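Local coordinates for Lmo0135 protein (Listeria monocytogenes EGD-e, PDB 5ISU) that probably binds peptides outside the cell membrane as the substrate-binding protein of an ABC transporter, at residues Ala261-Asn266 against Glu274-Leu279; Glu286-Ala291 against Ala357-Gln362. All blocks are in the same frame, centred on the assembly; numbering follows the deposited sequence.

Contact 1 of 2, residues Ala261-Asn266 against Glu274-Leu279; sequences ATFNEN and ELRQAL
E265 and R276 meet face to face rather than end to end. The carboxylate lies almost parallel to the guanidinium, their planes 5° apart. OE2 of E265 sits over the centre of one guanidinium face, 3.4 Å from NH1 of R276. No N-H of R276 points at this oxygen, so the salt bridge is one of charge alone. The N-H groups of R276 are used elsewhere: NH1 bonds to the carbonyl of L270 and NH2 to that of D459. These bonds probably hold the guanidinium with one face toward the glutamate. The R276 chain bends at chi3 (-60°), which turns the guanidinium so that one face meets E265. The E265 chain is extended beyond CG and brings its carboxylate over from the other segment.

F263 packs against the aliphatic part of R276. It is the last residue of strand 248-263, and its side chain leaves the strand toward helix 273-281. Its CB lies 3.8 Å from CD of R276, so the arginine's methylene part packs on the base of the phenylalanine. The far end of the ring reaches the next turn of the helix. There CE1 of F263 is 3.8 Å from both CB and CD1 of L279. The ring meets the methylene part of R276 and not its guanidinium, whose plane is turned 40° from the ring.

Just past the strand, N264 forms an Asx turn: its OD1 accepts from N of N266 at 3.0 Å. The turn shapes the chain around E265. All four touching residues are buried. E265 probably offsets part of the charge of R276 from one face, while the carbonyls of L270 and D459 accept from NH1 and NH2.

Contact 2 of 2, residues Glu286-Ala291 against Ala357-Gln362; sequences EEIIDA and ALYLQQ
Between segments 286-291 and 357-362 the nearest CA atoms are those of I288 and Y359, 6.9 Å apart. This is a helix-helix contact in the type II periplasmic-binding-protein fold, as in the family 5 solute-binding proteins, with Y359 bridging the two helices. With chi1 at 179°, the Y359 ring points away from its own backbone N and reaches the other helix. I288 meets the ring with its CG1 branch. That atom lies 3.5 Å from both CD2 and CE2 of Y359, and the two side chains cross at about a right angle. The CD1 of I288 is a little farther from the ring, 4.1 Å from CE2 of Y359.

E287 takes the hydroxyl end. Its carboxylate stands nearly upright to the ring, with the planes 82° apart, and OE1 lies near the ring plane at the edge. The CB of E287 also packs on this end, 3.7 Å from CE1 of Y359. Y359 is buried, and its hydroxyl meets the exposed E287. On the inner side, I288, also buried, touches Y463 and I465 of strand 462-475. A weak bond joins N of D284 to OH of Y359. OH of Y359 donates to OE1 of E287 at 2.7 Å, on the anti lone pair, the one away from OE2.

How the contacts relate
Contact 1 closes before contact 2 opens along the chain. Their centres are about 17 Å apart, and their nearest atoms are about 5 Å apart without touching. Helix 273-281 serves contact 1, and helix 285-292, the next in the chain, serves contact 2. Strand 462-475 links the two regions: Y463 pairs through its backbone with A261 beside contact 1 and touches I288 of contact 2. Helix 351-365 gives a second link, since Y364 bonds to the carbonyl of L279. Contact 1 joins a strand end to a helix, whereas contact 2 joins two helices. Both lie on the same side of the chain's centre, about 25 and 24 Å from it.

Contact 1 of 2, residues Ala261-Asn266 against Glu274-Leu279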
loop_
_atom_site.group_PDB
_atom_site.type_symbol
_atom_site.label_atom_id
_atom_site.label_comp_id
_atom_site.label_asym_id
_atom_site.label_seq_id
_atom_site.Cartn_x
_atom_site.Cartn_y
_atom_site.Cartn_z
ATOM N N ALA A 261 4.958 4.112 15.419
ATOM C CA ALA A 261 6.014 3.552 16.245
ATOM C C ALA A 261 5.470 2.295 16.913
ATOM O O ALA A 261 4.343 2.280 17.345
ATOM C CB ALA A 261 6.435 4.549 17.290
ATOM N N THR A 262 6.279 1.249 16.988
ATOM C CA THR A 262 5.892 -0.007 17.630
ATOM C C THR A 262 6.602 -0.120 18.959
ATOM O O THR A 262 7.731 0.313 19.071
ATOM C CB THR A 262 6.403 -1.217 16.835
ATOM O OG1 THR A 262 7.835 -1.254 16.912
ATOM C CG2 THR A 262 5.993 -1.159 15.382
ATOM N N PHE A 263 5.970 -0.733 19.954
ATOM C CA PHE A 263 6.620 -0.966 21.264
ATOM C C PHE A 263 6.904 -2.459 21.340
ATOM O O PHE A 263 5.967 -3.256 21.308
ATOM C CB PHE A 263 5.744 -0.517 22.430
ATOM C CG PHE A 263 5.429 0.964 22.423
ATOM C CD1 PHE A 263 6.427 1.898 22.634
ATOM C CD2 PHE A 263 4.124 1.413 22.275
ATOM C CE1 PHE A 263 6.143 3.254 22.636
ATOM C CE2 PHE A 263 3.832 2.767 22.290
ATOM C CZ PHE A 263 4.845 3.687 22.470
ATOM N N ASN A 264 8.187 -2.831 21.403
ATOM C CA ASN A 264 8.586 -4.253 21.404
ATOM C C ASN A 264 8.332 -4.945 22.739
ATOM O O ASN A 264 9.147 -4.850 23.662
ATOM C CB ASN A 264 10.068 -4.395 21.041
ATOM C CG ASN A 264 10.468 -5.835 20.713
ATOM O OD1 ASN A 264 9.694 -6.773 20.902
ATOM N ND2 ASN A 264 11.675 -6.008 20.192
ATOM N N GLU A 265 7.226 -5.681 22.829
ATOM C CA GLU A 265 6.889 -6.386 24.065
ATOM C C GLU A 265 7.817 -7.566 24.420
ATOM O O GLU A 265 7.634 -8.183 25.461
ATOM C CB GLU A 265 5.420 -6.800 24.080
ATOM C CG GLU A 265 4.503 -5.591 23.991
ATOM C CD GLU A 265 3.029 -5.913 24.175
ATOM O OE1 GLU A 265 2.699 -6.908 24.853
ATOM O OE2 GLU A 265 2.192 -5.124 23.675
ATOM N N ASN A 266 8.783 -7.893 23.557
ATOM C CA ASN A 266 9.782 -8.921 23.910
ATOM C C ASN A 266 10.744 -8.357 24.982
ATOM O O ASN A 266 11.386 -9.125 25.701
ATOM C CB ASN A 266 10.554 -9.443 22.691
ATOM C CG ASN A 266 9.713 -10.352 21.802
ATOM O OD1 ASN A 266 8.643 -10.833 22.204
ATOM N ND2 ASN A 266 10.213 -10.619 20.594
ATOM N N GLU A 274 1.053 0.600 31.313
ATOM C CA GLU A 274 1.366 1.919 31.870
ATOM C C GLU A 274 2.575 2.588 31.192
ATOM O O GLU A 274 2.513 3.782 30.836
ATOM C CB GLU A 274 1.575 1.843 33.393
ATOM C CG GLU A 274 0.307 1.630 34.234
ATOM C CD GLU A 274 -0.351 0.247 34.114
ATOM O OE1 GLU A 274 0.092 -0.596 33.297
ATOM O OE2 GLU A 274 -1.331 0.002 34.857
ATOM N N LEU A 275 3.650 1.827 30.976
ATOM C CA LEU A 275 4.827 2.386 30.315
ATOM C C LEU A 275 4.505 2.785 28.884
ATOM O O LEU A 275 4.889 3.872 28.444
ATOM C CB LEU A 275 5.994 1.410 30.321
ATOM C CG LEU A 275 7.312 1.951 29.748
ATOM C CD1 LEU A 275 7.727 3.262 30.416
ATOM C CD2 LEU A 275 8.408 0.908 29.881
ATOM N N ARG A 276 3.795 1.911 28.163
ATOM C CA ARG A 276 3.410 2.184 26.774
ATOM C C ARG A 276 2.539 3.438 26.677
ATOM O O ARG A 276 2.684 4.228 25.735
ATOM C CB ARG A 276 2.688 0.985 26.132
ATOM C CG ARG A 276 3.562 -0.257 26.004
ATOM C CD ARG A 276 3.033 -1.258 24.998
ATOM N NE ARG A 276 1.693 -1.748 25.318
ATOM C CZ ARG A 276 1.413 -2.800 26.100
ATOM N NH1 ARG A 276 2.378 -3.498 26.697
ATOM N NH2 ARG A 276 0.145 -3.154 26.294
ATOM N N GLN A 277 1.648 3.613 27.652
ATOM C CA GLN A 277 0.772 4.782 27.693
ATOM C C GLN A 277 1.564 6.032 28.044
ATOM O O GLN A 277 1.299 7.116 27.506
ATOM C CB GLN A 277 -0.363 4.578 28.679
ATOM C CG GLN A 277 -1.386 3.541 28.247
ATOM C CD GLN A 277 -2.443 3.283 29.310
ATOM O OE1 GLN A 277 -2.240 3.586 30.479
ATOM N NE2 GLN A 277 -3.572 2.708 28.907
ATOM N N ALA A 278 2.541 5.890 28.938
ATOM C CA ALA A 278 3.399 7.027 29.290
ATOM C C ALA A 278 4.150 7.539 28.053
ATOM O O ALA A 278 4.257 8.745 27.843
ATOM C CB ALA A 278 4.382 6.644 30.380
ATOM N N LEU A 279 4.623 6.609 27.221
ATOM C CA LEU A 279 5.387 6.928 26.011
ATOM C C LEU A 279 4.501 7.432 24.869
ATOM O O LEU A 279 5.008 7.787 23.796
ATOM C CB LEU A 279 6.203 5.714 25.553
ATOM C CG LEU A 279 7.223 5.149 26.547
ATOM C CD1 LEU A 279 7.832 3.854 26.026
ATOM C CD2 LEU A 279 8.315 6.158 26.891
#

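Contact 2 of 2, residues Glu286-Ala291 against Ala357-Gln362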
loop_
_atom_site.group_PDB
_atom_site.type_symbol
_atom_site.label_atom_id
_atom_site.label_comp_id
_atom_site.label_asym_id
_atom_site.label_seq_id
_atom_site.Cartn_x
_atom_site.Cartn_y
_atom_site.Cartn_z
ATOM N N GLU A 286 0.949 16.983 16.023
ATOM C CA GLU A 286 1.221 18.154 15.154
ATOM C C GLU A 286 2.695 18.532 15.192
ATOM O O GLU A 286 3.248 18.942 14.184
ATOM C CB GLU A 286 0.346 19.362 15.491
ATOM C CG GLU A 286 -1.124 19.112 15.194
ATOM C CD GLU A 286 -1.985 20.378 15.121
ATOM O OE1 GLU A 286 -3.214 20.206 14.987
ATOM O OE2 GLU A 286 -1.457 21.526 15.173
ATOM N N GLU A 287 3.318 18.367 16.352
ATOM C CA GLU A 287 4.750 18.635 16.502
ATOM C C GLU A 287 5.594 17.609 15.743
ATOM O O GLU A 287 6.576 17.984 15.090
ATOM C CB GLU A 287 5.160 18.660 17.981
ATOM C CG GLU A 287 4.621 19.869 18.750
ATOM C CD GLU A 287 5.135 19.965 20.188
ATOM O OE1 GLU A 287 5.641 18.955 20.766
ATOM O OE2 GLU A 287 5.021 21.062 20.749
ATOM N N ILE A 288 5.228 16.323 15.826
ATOM C CA ILE A 288 5.970 15.287 15.091
ATOM C C ILE A 288 5.907 15.552 13.592
ATOM O O ILE A 288 6.921 15.501 12.902
ATOM C CB ILE A 288 5.441 13.872 15.358
ATOM C CG1 ILE A 288 5.644 13.497 16.827
ATOM C CG2 ILE A 288 6.175 12.861 14.478
ATOM C CD1 ILE A 288 4.979 12.198 17.237
ATOM N N ILE A 289 4.703 15.811 13.097
ATOM C CA ILE A 289 4.487 16.110 11.678
ATOM C C ILE A 289 5.318 17.324 11.289
ATOM O O ILE A 289 6.026 17.301 10.282
ATOM C CB ILE A 289 2.996 16.351 11.392
ATOM C CG1 ILE A 289 2.236 15.017 11.469
ATOM C CG2 ILE A 289 2.790 16.974 10.025
ATOM C CD1 ILE A 289 0.730 15.151 11.468
ATOM N N ASP A 290 5.244 18.359 12.116
ATOM C CA ASP A 290 5.996 19.585 11.899
ATOM C C ASP A 290 7.508 19.310 11.795
ATOM O O ASP A 290 8.187 19.901 10.957
ATOM C CB ASP A 290 5.734 20.571 13.052
ATOM C CG ASP A 290 6.067 21.992 12.694
ATOM O OD1 ASP A 290 5.666 22.420 11.594
ATOM O OD2 ASP A 290 6.658 22.706 13.534
ATOM N N ALA A 291 8.019 18.402 12.626
ATOM C CA ALA A 291 9.450 18.096 12.627
ATOM C C ALA A 291 9.862 17.100 11.544
ATOM O O ALA A 291 10.949 17.225 10.977
ATOM C CB ALA A 291 9.893 17.600 14.003
ATOM N N ALA A 357 12.673 10.349 15.494
ATOM C CA ALA A 357 13.483 9.748 16.555
ATOM C C ALA A 357 13.960 10.785 17.562
ATOM O O ALA A 357 13.787 10.607 18.761
ATOM C CB ALA A 357 14.670 9.003 15.964
ATOM N N LEU A 358 14.528 11.881 17.081
ATOM C CA LEU A 358 15.018 12.934 17.983
ATOM C C LEU A 358 13.892 13.527 18.796
ATOM O O LEU A 358 14.080 13.857 19.967
ATOM C CB LEU A 358 15.753 14.034 17.215
ATOM C CG LEU A 358 17.143 13.656 16.697
ATOM C CD1 LEU A 358 17.641 14.661 15.664
ATOM C CD2 LEU A 358 18.128 13.527 17.859
ATOM N N TYR A 359 12.718 13.658 18.180
ATOM C CA TYR A 359 11.570 14.183 18.897
ATOM C C TYR A 359 11.197 13.232 20.052
ATOM O O TYR A 359 10.942 13.674 21.164
ATOM C CB TYR A 359 10.397 14.425 17.950
ATOM C CG TYR A 359 9.197 14.951 18.669
ATOM C CD1 TYR A 359 9.020 16.317 18.883
ATOM C CD2 TYR A 359 8.244 14.086 19.159
ATOM C CE1 TYR A 359 7.912 16.788 19.566
ATOM C CE2 TYR A 359 7.138 14.551 19.835
ATOM C CZ TYR A 359 6.977 15.889 20.029
ATOM O OH TYR A 359 5.874 16.290 20.718
ATOM N N LEU A 360 11.179 11.929 19.796
ATOM C CA LEU A 360 10.879 10.956 20.861
ATOM C C LEU A 360 11.933 11.039 21.978
ATOM O O LEU A 360 11.607 11.069 23.166
ATOM C CB LEU A 360 10.823 9.526 20.314
ATOM C CG LEU A 360 9.867 9.200 19.166
ATOM C CD1 LEU A 360 9.919 7.705 18.858
ATOM C CD2 LEU A 360 8.449 9.606 19.477
ATOM N N GLN A 361 13.196 11.100 21.581
ATOM C CA GLN A 361 14.313 11.211 22.535
ATOM C C GLN A 361 14.134 12.435 23.419
ATOM O O GLN A 361 14.232 12.354 24.651
ATOM C CB GLN A 361 15.638 11.326 21.790
ATOM C CG GLN A 361 16.866 11.311 22.684
ATOM C CD GLN A 361 18.138 11.552 21.910
ATOM O OE1 GLN A 361 18.193 12.402 21.018
ATOM N NE2 GLN A 361 19.186 10.829 22.268
ATOM N N GLN A 362 13.878 13.562 22.765
ATOM C CA GLN A 362 13.633 14.840 23.422
ATOM C C GLN A 362 12.458 14.726 24.394
ATOM O O GLN A 362 12.580 15.101 25.562
ATOM C CB GLN A 362 13.302 15.888 22.352
ATOM C CG GLN A 362 13.118 17.322 22.837
ATOM C CD GLN A 362 12.369 18.178 21.819
ATOM O OE1 GLN A 362 11.225 17.876 21.453
ATOM N NE2 GLN A 362 12.991 19.257 21.382
#